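Local coordinates for protein lactococcus lactis MG1363 DpsA (Lactococcus lactis, PDB 1ZS3) that assembles into a twelve-subunit Dps cage that binds DNA and is thought to protect the cell against oxidative stress, at residues 33-38 / 74-79; 40-45 / 67-72; 113-118 / 160-165. All blocks are in the same frame, centred on the assembly; numbering follows the deposited sequence.

Contact 1: residues 33-38 / 74-79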
loop_
_atom_site.group_PDB
_atom_site.type_symbol
_atom_site.label_atom_id
_atom_site.label_comp_id
_atom_site.label_asym_id
_atom_site.label_seq_id
_atom_site.Cartn_x
_atom_site.Cartn_y
_atom_site.Cartn_z
ATOM N N HIS A 33 6.222 -29.061 -26.911
ATOM C CA HIS A 33 6.580 -28.132 -27.933
ATOM C C HIS A 33 6.223 -26.684 -27.513
ATOM O O HIS A 33 6.897 -25.705 -27.887
ATOM C CB HIS A 33 5.807 -28.488 -29.169
ATOM C CG HIS A 33 6.273 -29.733 -29.903
ATOM N ND1 HIS A 33 7.647 -30.012 -30.238
ATOM C CD2 HIS A 33 5.535 -30.708 -30.496
ATOM C CE1 HIS A 33 7.698 -31.148 -30.919
ATOM N NE2 HIS A 33 6.448 -31.556 -31.146
ATOM N N VAL A 34 5.120 -26.538 -26.765
ATOM C CA VAL A 34 4.639 -25.223 -26.415
ATOM C C VAL A 34 5.601 -24.684 -25.408
ATOM O O VAL A 34 6.116 -23.593 -25.603
ATOM C CB VAL A 34 3.241 -25.257 -25.823
ATOM C CG1 VAL A 34 2.915 -23.929 -25.219
ATOM C CG2 VAL A 34 2.261 -25.614 -26.907
ATOM N N LEU A 35 5.908 -25.508 -24.405
ATOM C CA LEU A 35 6.822 -25.128 -23.338
ATOM C C LEU A 35 8.227 -24.876 -23.791
ATOM O O LEU A 35 8.964 -24.097 -23.161
ATOM C CB LEU A 35 6.926 -26.247 -22.303
ATOM C CG LEU A 35 5.680 -26.482 -21.477
ATOM C CD1 LEU A 35 5.869 -27.752 -20.702
ATOM C CD2 LEU A 35 5.467 -25.291 -20.535
ATOM N N SER A 36 8.623 -25.568 -24.852
ATOM C CA SER A 36 10.016 -25.451 -25.303
ATOM C C SER A 36 10.082 -24.152 -26.071
ATOM O O SER A 36 11.036 -23.384 -25.896
ATOM C CB SER A 36 10.525 -26.644 -26.115
ATOM O OG SER A 36 10.878 -27.744 -25.279
ATOM N N ASN A 37 9.075 -23.933 -26.915
ATOM C CA ASN A 37 8.898 -22.659 -27.581
ATOM C C ASN A 37 8.912 -21.483 -26.596
ATOM O O ASN A 37 9.530 -20.458 -26.869
ATOM C CB ASN A 37 7.613 -22.646 -28.427
ATOM C CG ASN A 37 7.746 -23.471 -29.718
ATOM O OD1 ASN A 37 8.815 -23.985 -30.018
ATOM N ND2 ASN A 37 6.643 -23.626 -30.457
ATOM N N LEU A 38 8.250 -21.624 -25.448
ATOM C CA LEU A 38 8.186 -20.576 -24.446
ATOM C C LEU A 38 9.584 -20.176 -24.037
ATOM O O LEU A 38 9.885 -18.995 -23.977
ATOM C CB LEU A 38 7.384 -21.004 -23.224
ATOM C CG LEU A 38 5.877 -21.005 -23.442
ATOM C CD1 LEU A 38 5.255 -21.617 -22.228
ATOM C CD2 LEU A 38 5.336 -19.596 -23.730
ATOM N N LYS A 74 3.546 -21.911 -14.966
ATOM C CA LYS A 74 2.145 -22.040 -14.640
ATOM C C LYS A 74 1.613 -23.342 -15.259
ATOM O O LYS A 74 0.864 -24.086 -14.626
ATOM C CB LYS A 74 1.355 -20.810 -15.086
ATOM C CG LYS A 74 -0.031 -20.719 -14.510
ATOM C CD LYS A 74 -1.036 -20.072 -15.503
ATOM C CE LYS A 74 -2.094 -19.168 -14.777
ATOM N NZ LYS A 74 -3.399 -19.091 -15.545
ATOM N N ILE A 75 1.982 -23.564 -16.515
ATOM C CA ILE A 75 1.558 -24.711 -17.290
ATOM C C ILE A 75 2.251 -26.009 -16.889
ATOM O O ILE A 75 1.633 -27.077 -16.928
ATOM C CB ILE A 75 1.723 -24.394 -18.767
ATOM C CG1 ILE A 75 0.894 -23.145 -19.094
ATOM C CG2 ILE A 75 1.197 -25.537 -19.646
ATOM C CD1 ILE A 75 0.847 -22.873 -20.519
ATOM N N SER A 76 3.515 -25.890 -16.497
ATOM C CA SER A 76 4.292 -26.984 -16.019
ATOM C C SER A 76 3.593 -27.488 -14.823
ATOM O O SER A 76 3.376 -28.680 -14.688
ATOM C CB SER A 76 5.737 -26.603 -15.701
ATOM O OG SER A 76 6.436 -26.329 -16.904
ATOM N N ASP A 77 3.267 -26.572 -13.927
ATOM C CA ASP A 77 2.578 -26.924 -12.682
ATOM C C ASP A 77 1.263 -27.548 -12.987
ATOM O O ASP A 77 0.873 -28.477 -12.278
ATOM C CB ASP A 77 2.352 -25.711 -11.802
ATOM C CG ASP A 77 3.537 -25.391 -11.000
ATOM O OD1 ASP A 77 3.728 -24.243 -10.597
ATOM O OD2 ASP A 77 4.376 -26.243 -10.714
ATOM N N LEU A 78 0.563 -27.053 -14.019
ATOM C CA LEU A 78 -0.752 -27.573 -14.289
ATOM C C LEU A 78 -0.586 -29.021 -14.755
ATOM O O LEU A 78 -1.400 -29.875 -14.398
ATOM C CB LEU A 78 -1.458 -26.742 -15.352
ATOM C CG LEU A 78 -2.150 -25.493 -14.810
ATOM C CD1 LEU A 78 -2.636 -24.609 -15.939
ATOM C CD2 LEU A 78 -3.330 -25.822 -13.897
ATOM N N LEU A 79 0.465 -29.261 -15.534
ATOM C CA LEU A 79 0.775 -30.613 -16.075
ATOM C C LEU A 79 1.182 -31.566 -14.975
ATOM O O LEU A 79 0.586 -32.601 -14.825
ATOM C CB LEU A 79 1.888 -30.516 -17.137
ATOM C CG LEU A 79 1.484 -30.114 -18.589
ATOM C CD1 LEU A 79 2.726 -29.677 -19.373
ATOM C CD2 LEU A 79 0.781 -31.233 -19.324
#
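Leu35 of helix 27-51 carries this contact, facing Ile75, Ser76 and Leu79 of the antiparallel helix 55-81. The apolar part comes first. One methyl of the leucine, CD1, meets the CD1 methyl of Leu79 at 3.9 Å, the two side chains reaching toward each other tip to tip. Both are long branched chains, which suits the spacing here: the segment axes come no closer than 11.1 Å and run at 154° to one another, a spacing that the two leucines span by reaching out from either helix. In Leu35 the branch point is anti to the carbonyl carbon (chi1 -69°), a setting that projects both methyls at the partner helix. The second methyl, CD2, lies 4.2 Å from CB of Ile75, touching this residue near its backbone rather than at its end.

The polar part is small. CD2 of Leu35 also packs on Ser76 OG at 3.9 Å, a van der Waals approach only. That hydroxyl is bonded to the carbonyl oxygen of Phe72 one turn earlier in its own helix, which explains how a serine can lie buried beside a leucine; the serine also packs against Ile50 of a second subunit.

Helix 142-165 and a loop close over the apolar patch. Ile75 touches Leu151 and Leu79 touches Leu144, both on helix 142-165, while Leu79 also meets Val86 in the loop after its helix. This is core packing of the ferritin-like four-helix bundle. With dispersion and burial as its cohesive forces and its one hydroxyl turned to its own helix, the contact depends on complementary shape rather than on directed bonds.

Contact 2: residues 40-45 / 67-72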
loop_
_atom_site.group_PDB
_atom_site.type_symbol
_atom_site.label_atom_id
_atom_site.label_comp_id
_atom_site.label_asym_id
_atom_site.label_seq_id
_atom_site.Cartn_x
_atom_site.Cartn_y
_atom_site.Cartn_z
ATOM N N ILE A 40 12.542 -20.743 -25.498
ATOM C CA ILE A 40 13.492 -20.272 -26.488
ATOM C C ILE A 40 13.098 -18.864 -26.858
ATOM O O ILE A 40 13.973 -18.041 -27.025
ATOM C CB ILE A 40 13.616 -21.287 -27.713
ATOM C CG1 ILE A 40 14.942 -22.025 -27.630
ATOM C CG2 ILE A 40 13.559 -20.595 -29.040
ATOM C CD1 ILE A 40 15.103 -22.814 -26.373
ATOM N N GLU A 41 11.804 -18.583 -26.984
ATOM C CA GLU A 41 11.326 -17.201 -27.082
ATOM C C GLU A 41 11.848 -16.357 -25.928
ATOM O O GLU A 41 12.324 -15.289 -26.162
ATOM C CB GLU A 41 9.814 -17.140 -27.076
ATOM C CG GLU A 41 9.319 -15.914 -27.788
ATOM C CD GLU A 41 9.294 -16.063 -29.284
ATOM O OE1 GLU A 41 10.092 -15.372 -29.954
ATOM O OE2 GLU A 41 8.478 -16.872 -29.775
ATOM N N ASN A 42 11.774 -16.832 -24.701
ATOM C CA ASN A 42 12.343 -16.130 -23.567
ATOM C C ASN A 42 13.743 -15.595 -23.834
ATOM O O ASN A 42 14.069 -14.447 -23.509
ATOM C CB ASN A 42 12.333 -17.031 -22.319
ATOM C CG ASN A 42 12.964 -16.378 -21.122
ATOM O OD1 ASN A 42 13.775 -16.981 -20.438
ATOM N ND2 ASN A 42 12.573 -15.150 -20.856
ATOM N N ILE A 43 14.577 -16.435 -24.416
ATOM C CA ILE A 43 15.977 -16.086 -24.679
ATOM C C ILE A 43 16.031 -15.070 -25.809
ATOM O O ILE A 43 16.779 -14.104 -25.783
ATOM C CB ILE A 43 16.808 -17.348 -25.030
ATOM C CG1 ILE A 43 16.481 -18.482 -24.042
ATOM C CG2 ILE A 43 18.289 -16.991 -25.119
ATOM C CD1 ILE A 43 17.645 -19.010 -23.241
ATOM N N ARG A 44 15.200 -15.276 -26.797
ATOM C CA ARG A 44 15.125 -14.392 -27.938
ATOM C C ARG A 44 14.668 -13.010 -27.545
ATOM O O ARG A 44 15.134 -12.026 -28.114
ATOM C CB ARG A 44 14.171 -14.998 -28.989
ATOM C CG ARG A 44 14.839 -15.899 -30.038
ATOM C CD ARG A 44 15.148 -15.163 -31.324
ATOM N NE ARG A 44 13.911 -14.892 -32.071
ATOM C CZ ARG A 44 13.666 -13.791 -32.783
ATOM N NH1 ARG A 44 14.549 -12.790 -32.891
ATOM N NH2 ARG A 44 12.494 -13.706 -33.390
ATOM N N LEU A 45 13.759 -12.940 -26.568
ATOM C CA LEU A 45 13.162 -11.705 -26.073
ATOM C C LEU A 45 14.075 -11.122 -25.068
ATOM O O LEU A 45 14.140 -9.917 -24.955
ATOM C CB LEU A 45 11.801 -11.965 -25.409
ATOM C CG LEU A 45 10.664 -12.265 -26.402
ATOM C CD1 LEU A 45 9.523 -12.977 -25.757
ATOM C CD2 LEU A 45 10.174 -10.973 -27.095
ATOM N N ARG A 67 6.771 -12.838 -18.854
ATOM C CA ARG A 67 5.488 -13.472 -18.957
ATOM C C ARG A 67 5.631 -14.878 -19.530
ATOM O O ARG A 67 4.842 -15.772 -19.189
ATOM C CB ARG A 67 4.522 -12.655 -19.834
ATOM C CG ARG A 67 4.226 -11.223 -19.363
ATOM C CD ARG A 67 3.362 -11.081 -18.109
ATOM N NE ARG A 67 1.963 -11.053 -18.517
ATOM C CZ ARG A 67 1.067 -12.025 -18.298
ATOM N NH1 ARG A 67 -0.183 -11.879 -18.759
ATOM N NH2 ARG A 67 1.392 -13.120 -17.611
ATOM N N GLU A 68 6.593 -15.063 -20.428
ATOM C CA GLU A 68 6.801 -16.373 -21.057
ATOM C C GLU A 68 7.352 -17.346 -20.014
ATOM O O GLU A 68 6.946 -18.491 -19.989
ATOM C CB GLU A 68 7.691 -16.249 -22.296
ATOM C CG GLU A 68 7.086 -15.420 -23.454
ATOM C CD GLU A 68 6.232 -16.187 -24.453
ATOM O OE1 GLU A 68 6.801 -16.739 -25.412
ATOM O OE2 GLU A 68 4.986 -16.210 -24.327
ATOM N N VAL A 69 8.208 -16.897 -19.118
ATOM C CA VAL A 69 8.658 -17.712 -18.002
ATOM C C VAL A 69 7.536 -17.969 -16.993
ATOM O O VAL A 69 7.525 -18.993 -16.332
ATOM C CB VAL A 69 9.795 -17.001 -17.285
ATOM C CG1 VAL A 69 10.192 -17.708 -15.962
ATOM C CG2 VAL A 69 10.989 -16.852 -18.208
ATOM N N GLU A 70 6.655 -16.999 -16.840
ATOM C CA GLU A 70 5.527 -17.096 -15.953
ATOM C C GLU A 70 4.571 -18.190 -16.398
ATOM O O GLU A 70 4.002 -18.903 -15.567
ATOM C CB GLU A 70 4.784 -15.777 -15.905
ATOM C CG GLU A 70 4.913 -14.986 -14.603
ATOM C CD GLU A 70 4.281 -13.585 -14.713
ATOM O OE1 GLU A 70 3.023 -13.476 -14.876
ATOM O OE2 GLU A 70 5.041 -12.594 -14.656
ATOM N N TYR A 71 4.357 -18.273 -17.704
ATOM C CA TYR A 71 3.508 -19.276 -18.297
ATOM C C TYR A 71 4.245 -20.620 -18.291
ATOM O O TYR A 71 3.613 -21.667 -18.205
ATOM C CB TYR A 71 3.088 -18.867 -19.727
ATOM C CG TYR A 71 1.913 -17.931 -19.729
ATOM C CD1 TYR A 71 0.723 -18.321 -19.176
ATOM C CD2 TYR A 71 2.006 -16.644 -20.253
ATOM C CE1 TYR A 71 -0.340 -17.489 -19.145
ATOM C CE2 TYR A 71 0.926 -15.793 -20.221
ATOM C CZ TYR A 71 -0.241 -16.227 -19.646
ATOM O OH TYR A 71 -1.364 -15.440 -19.562
ATOM N N PHE A 72 5.587 -20.589 -18.390
ATOM C CA PHE A 72 6.375 -21.795 -18.310
ATOM C C PHE A 72 6.045 -22.483 -16.997
ATOM O O PHE A 72 5.642 -23.658 -16.991
ATOM C CB PHE A 72 7.880 -21.521 -18.441
ATOM C CG PHE A 72 8.682 -22.755 -18.586
ATOM C CD1 PHE A 72 9.215 -23.383 -17.463
ATOM C CD2 PHE A 72 8.820 -23.365 -19.822
ATOM C CE1 PHE A 72 9.970 -24.570 -17.577
ATOM C CE2 PHE A 72 9.568 -24.557 -19.957
ATOM C CZ PHE A 72 10.146 -25.158 -18.833
#
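Glu41, Asn42 and Leu45 meet Glu68 and Val69 in a mixed polar and apolar contact, largely buried between the first two long helices of the four-helix bundle, 27-51 and 55-81. The segments are nearly antiparallel, at 162°, with axes 9.3 Å apart.

On one flank Asn42 faces Val69. The CG2 methyl of Val69 lies over the flat side of the Asn42 amide, 3.5 Å from ND2, and is almost as near to CG and OD1. With its CG anti to the backbone N (chi1 178°), the asparagine lays this flat group against the valine, whose compact branched side chain presents a methyl to its face.

On the other flank two glutamates cross obliquely. Glu68 OE1 packs against the aliphatic part of Glu41, 3.5 Å from CB, while their carboxylate planes are turned 46° apart. The nearest charged oxygens, Glu41 OE2 and Glu68 OE1, remain 4.7 Å from each other, and both accept from NE2 of Gln125 on helix 111-138; a glutamine amide is well suited to stand between two acids. Leu45 adds an apolar cover, its CD1 lying 4.1 Å from CG of Glu68, the greasy portion of an otherwise polar chain.

Two further helices cover the glutamate flank, and Ile100 of a loop also touches Glu41. Phe118 and Phe122 of helix 111-138 pack against Glu41, Phe122 also touches Glu68, and Asn155 of helix 142-165 reaches Glu68 as well. Beyond the bundle, Phe39 of a second subunit lies against Asn42, so the asparagine flank borders a subunit interface while the glutamate flank turns toward helices 111-138 and 142-165.

Contact 3: residues 113-118 / 160-165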
loop_
_atom_site.group_PDB
_atom_site.type_symbol
_atom_site.label_atom_id
_atom_site.label_comp_id
_atom_site.label_asym_id
_atom_site.label_seq_id
_atom_site.Cartn_x
_atom_site.Cartn_y
_atom_site.Cartn_z
ATOM N N ASP A 113 12.701 -4.680 -37.385
ATOM C CA ASP A 113 12.882 -6.074 -37.804
ATOM C C ASP A 113 12.800 -7.046 -36.621
ATOM O O ASP A 113 12.310 -8.146 -36.790
ATOM C CB ASP A 113 14.212 -6.303 -38.566
ATOM C CG ASP A 113 14.253 -5.590 -39.968
ATOM O OD1 ASP A 113 13.237 -5.661 -40.697
ATOM O OD2 ASP A 113 15.236 -4.958 -40.407
ATOM N N LEU A 114 13.292 -6.672 -35.445
ATOM C CA LEU A 114 13.118 -7.545 -34.281
ATOM C C LEU A 114 11.645 -7.777 -34.025
ATOM O O LEU A 114 11.222 -8.892 -33.799
ATOM C CB LEU A 114 13.768 -6.907 -33.061
ATOM C CG LEU A 114 15.302 -6.896 -33.128
ATOM C CD1 LEU A 114 15.806 -5.741 -32.327
ATOM C CD2 LEU A 114 15.850 -8.203 -32.573
ATOM N N LEU A 115 10.852 -6.710 -34.082
ATOM C CA LEU A 115 9.423 -6.809 -33.774
ATOM C C LEU A 115 8.753 -7.719 -34.737
ATOM O O LEU A 115 7.972 -8.583 -34.337
ATOM C CB LEU A 115 8.758 -5.446 -33.800
ATOM C CG LEU A 115 8.596 -4.889 -32.380
ATOM C CD1 LEU A 115 9.912 -4.728 -31.656
ATOM C CD2 LEU A 115 7.873 -3.590 -32.414
ATOM N N GLU A 116 9.083 -7.550 -36.006
ATOM C CA GLU A 116 8.513 -8.362 -37.075
ATOM C C GLU A 116 8.828 -9.868 -36.929
ATOM O O GLU A 116 7.990 -10.713 -37.223
ATOM C CB GLU A 116 9.004 -7.823 -38.402
ATOM C CG GLU A 116 8.028 -8.054 -39.542
ATOM C CD GLU A 116 8.282 -7.118 -40.700
ATOM O OE1 GLU A 116 7.572 -6.070 -40.806
ATOM O OE2 GLU A 116 9.229 -7.429 -41.466
ATOM N N SER A 117 10.008 -10.189 -36.430
ATOM C CA SER A 117 10.383 -11.557 -36.170
ATOM C C SER A 117 9.590 -12.156 -35.029
ATOM O O SER A 117 9.344 -13.372 -35.032
ATOM C CB SER A 117 11.858 -11.630 -35.870
ATOM O OG SER A 117 12.112 -11.412 -34.502
ATOM N N PHE A 118 9.167 -11.321 -34.073
ATOM C CA PHE A 118 8.380 -11.809 -32.957
ATOM C C PHE A 118 6.944 -11.988 -33.332
ATOM O O PHE A 118 6.300 -12.821 -32.730
ATOM C CB PHE A 118 8.521 -10.891 -31.757
ATOM C CG PHE A 118 9.838 -11.022 -31.071
ATOM C CD1 PHE A 118 10.268 -12.232 -30.603
ATOM C CD2 PHE A 118 10.662 -9.940 -30.934
ATOM C CE1 PHE A 118 11.493 -12.347 -29.966
ATOM C CE2 PHE A 118 11.884 -10.048 -30.313
ATOM C CZ PHE A 118 12.305 -11.253 -29.838
ATOM N N ARG A 160 -0.893 -8.237 -31.778
ATOM C CA ARG A 160 -1.596 -7.063 -32.250
ATOM C C ARG A 160 -0.986 -5.852 -31.673
ATOM O O ARG A 160 -1.167 -4.814 -32.221
ATOM C CB ARG A 160 -3.068 -7.111 -31.902
ATOM C CG ARG A 160 -3.852 -5.894 -32.433
ATOM C CD ARG A 160 -5.370 -6.063 -32.339
ATOM N NE ARG A 160 -5.786 -6.160 -30.950
ATOM C CZ ARG A 160 -6.352 -5.184 -30.268
ATOM N NH1 ARG A 160 -6.631 -4.023 -30.833
ATOM N NH2 ARG A 160 -6.664 -5.384 -29.012
ATOM N N ASN A 161 -0.259 -5.980 -30.588
ATOM C CA ASN A 161 0.433 -4.811 -29.981
ATOM C C ASN A 161 1.690 -4.517 -30.748
ATOM O O ASN A 161 1.945 -3.356 -31.063
ATOM C CB ASN A 161 0.843 -5.072 -28.533
ATOM C CG ASN A 161 -0.262 -4.779 -27.523
ATOM O OD1 ASN A 161 -1.333 -4.217 -27.844
ATOM N ND2 ASN A 161 0.005 -5.158 -26.282
ATOM N N LEU A 162 2.507 -5.545 -30.983
ATOM C CA LEU A 162 3.674 -5.431 -31.878
ATOM C C LEU A 162 3.273 -4.985 -33.300
ATOM O O LEU A 162 3.938 -4.136 -33.889
ATOM C CB LEU A 162 4.464 -6.729 -31.887
ATOM C CG LEU A 162 4.978 -7.262 -30.541
ATOM C CD1 LEU A 162 5.526 -8.674 -30.695
ATOM C CD2 LEU A 162 6.068 -6.375 -29.972
ATOM N N ALA A 163 2.187 -5.519 -33.860
ATOM C CA ALA A 163 1.746 -5.088 -35.153
ATOM C C ALA A 163 1.386 -3.591 -35.113
ATOM O O ALA A 163 1.838 -2.856 -35.966
ATOM C CB ALA A 163 0.600 -5.897 -35.612
ATOM N N GLY A 164 0.631 -3.136 -34.104
ATOM C CA GLY A 164 0.320 -1.714 -33.950
ATOM C C GLY A 164 1.555 -0.816 -33.780
ATOM O O GLY A 164 1.607 0.357 -34.182
ATOM N N ASP A 165 2.572 -1.333 -33.108
ATOM C CA ASP A 165 3.772 -0.569 -32.796
ATOM C C ASP A 165 4.599 -0.354 -34.049
ATOM O O ASP A 165 5.467 0.486 -34.047
ATOM C CB ASP A 165 4.619 -1.302 -31.748
ATOM C CG ASP A 165 5.489 -0.392 -30.946
ATOM O OD1 ASP A 165 5.072 0.759 -30.769
ATOM O OD2 ASP A 165 6.595 -0.733 -30.469
#
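The carbonyl oxygen of Leu114 is held by two donors: the backbone N of Phe118, a residue that packs across on Leu162, and the hydroxyl of Ser117, whose OG comes to 2.8 Å of Leu114 O. The hydroxyl approaches at a C=O...OG angle of 133°, tilted a little from the carbonyl plane; chi1 of 87° turns it back toward the preceding turn of the helix. Serine suits this place because its short arm can serve its own helix and still bind NH2 of Arg44 on helix 27-51.

Across the contact the meeting is apolar. CG of Leu115 sits 3.8 Å from CD2 of Leu162, the two leucines slanting past each other, and the other methyl of Leu162, CD1, touches CB of Phe118 at 3.9 Å. Leu162 thus places its fork against two residues of the opposing helix.

These are the third and fourth long helices of the Dps four-helix bundle, 111-138 and 142-165, packed antiparallel at 151° with axes 9.5 Å apart near one end of the bundle. Phe118 starts toward the fourth helix, but its ring leads off to helix 27-51, where it packs on Leu45 and Ala48 and forms a cation-pi interaction with Arg44. A large aromatic can therefore join three helices from one position.

At the rim, Asp165 meets Leu115: its OD2 is 3.7 Å from CD2 of the leucine, a packing contact with a methyl. Asp165 is partly exposed, which suits an acid at the margin of an apolar patch; its side chain also touches Lys57 of helix 55-81 and Pro55 of a neighbouring subunit.

Contacts 1 and 2 are successive layers of one helix pair, 27-51 with 55-81, their centres 10 Å apart. Because the pair is a hairpin, contact 2 is nested along the chain within the loop that contact 1 closes, and Leu38 packs against Glu68 and Phe72 between them. Contact 3 comes later in sequence and joins the other pair, 111-138 with 142-165. Its centre lies 16 Å from that of contact 2, which it touches where Arg44 meets Ser117 and where Phe118 lies on Glu41 and Leu45, and 23 Å from that of contact 1, which it does not touch. Between them they hold each hairpin together, and the bundle is the core of the subunit building the twelve-chain cage.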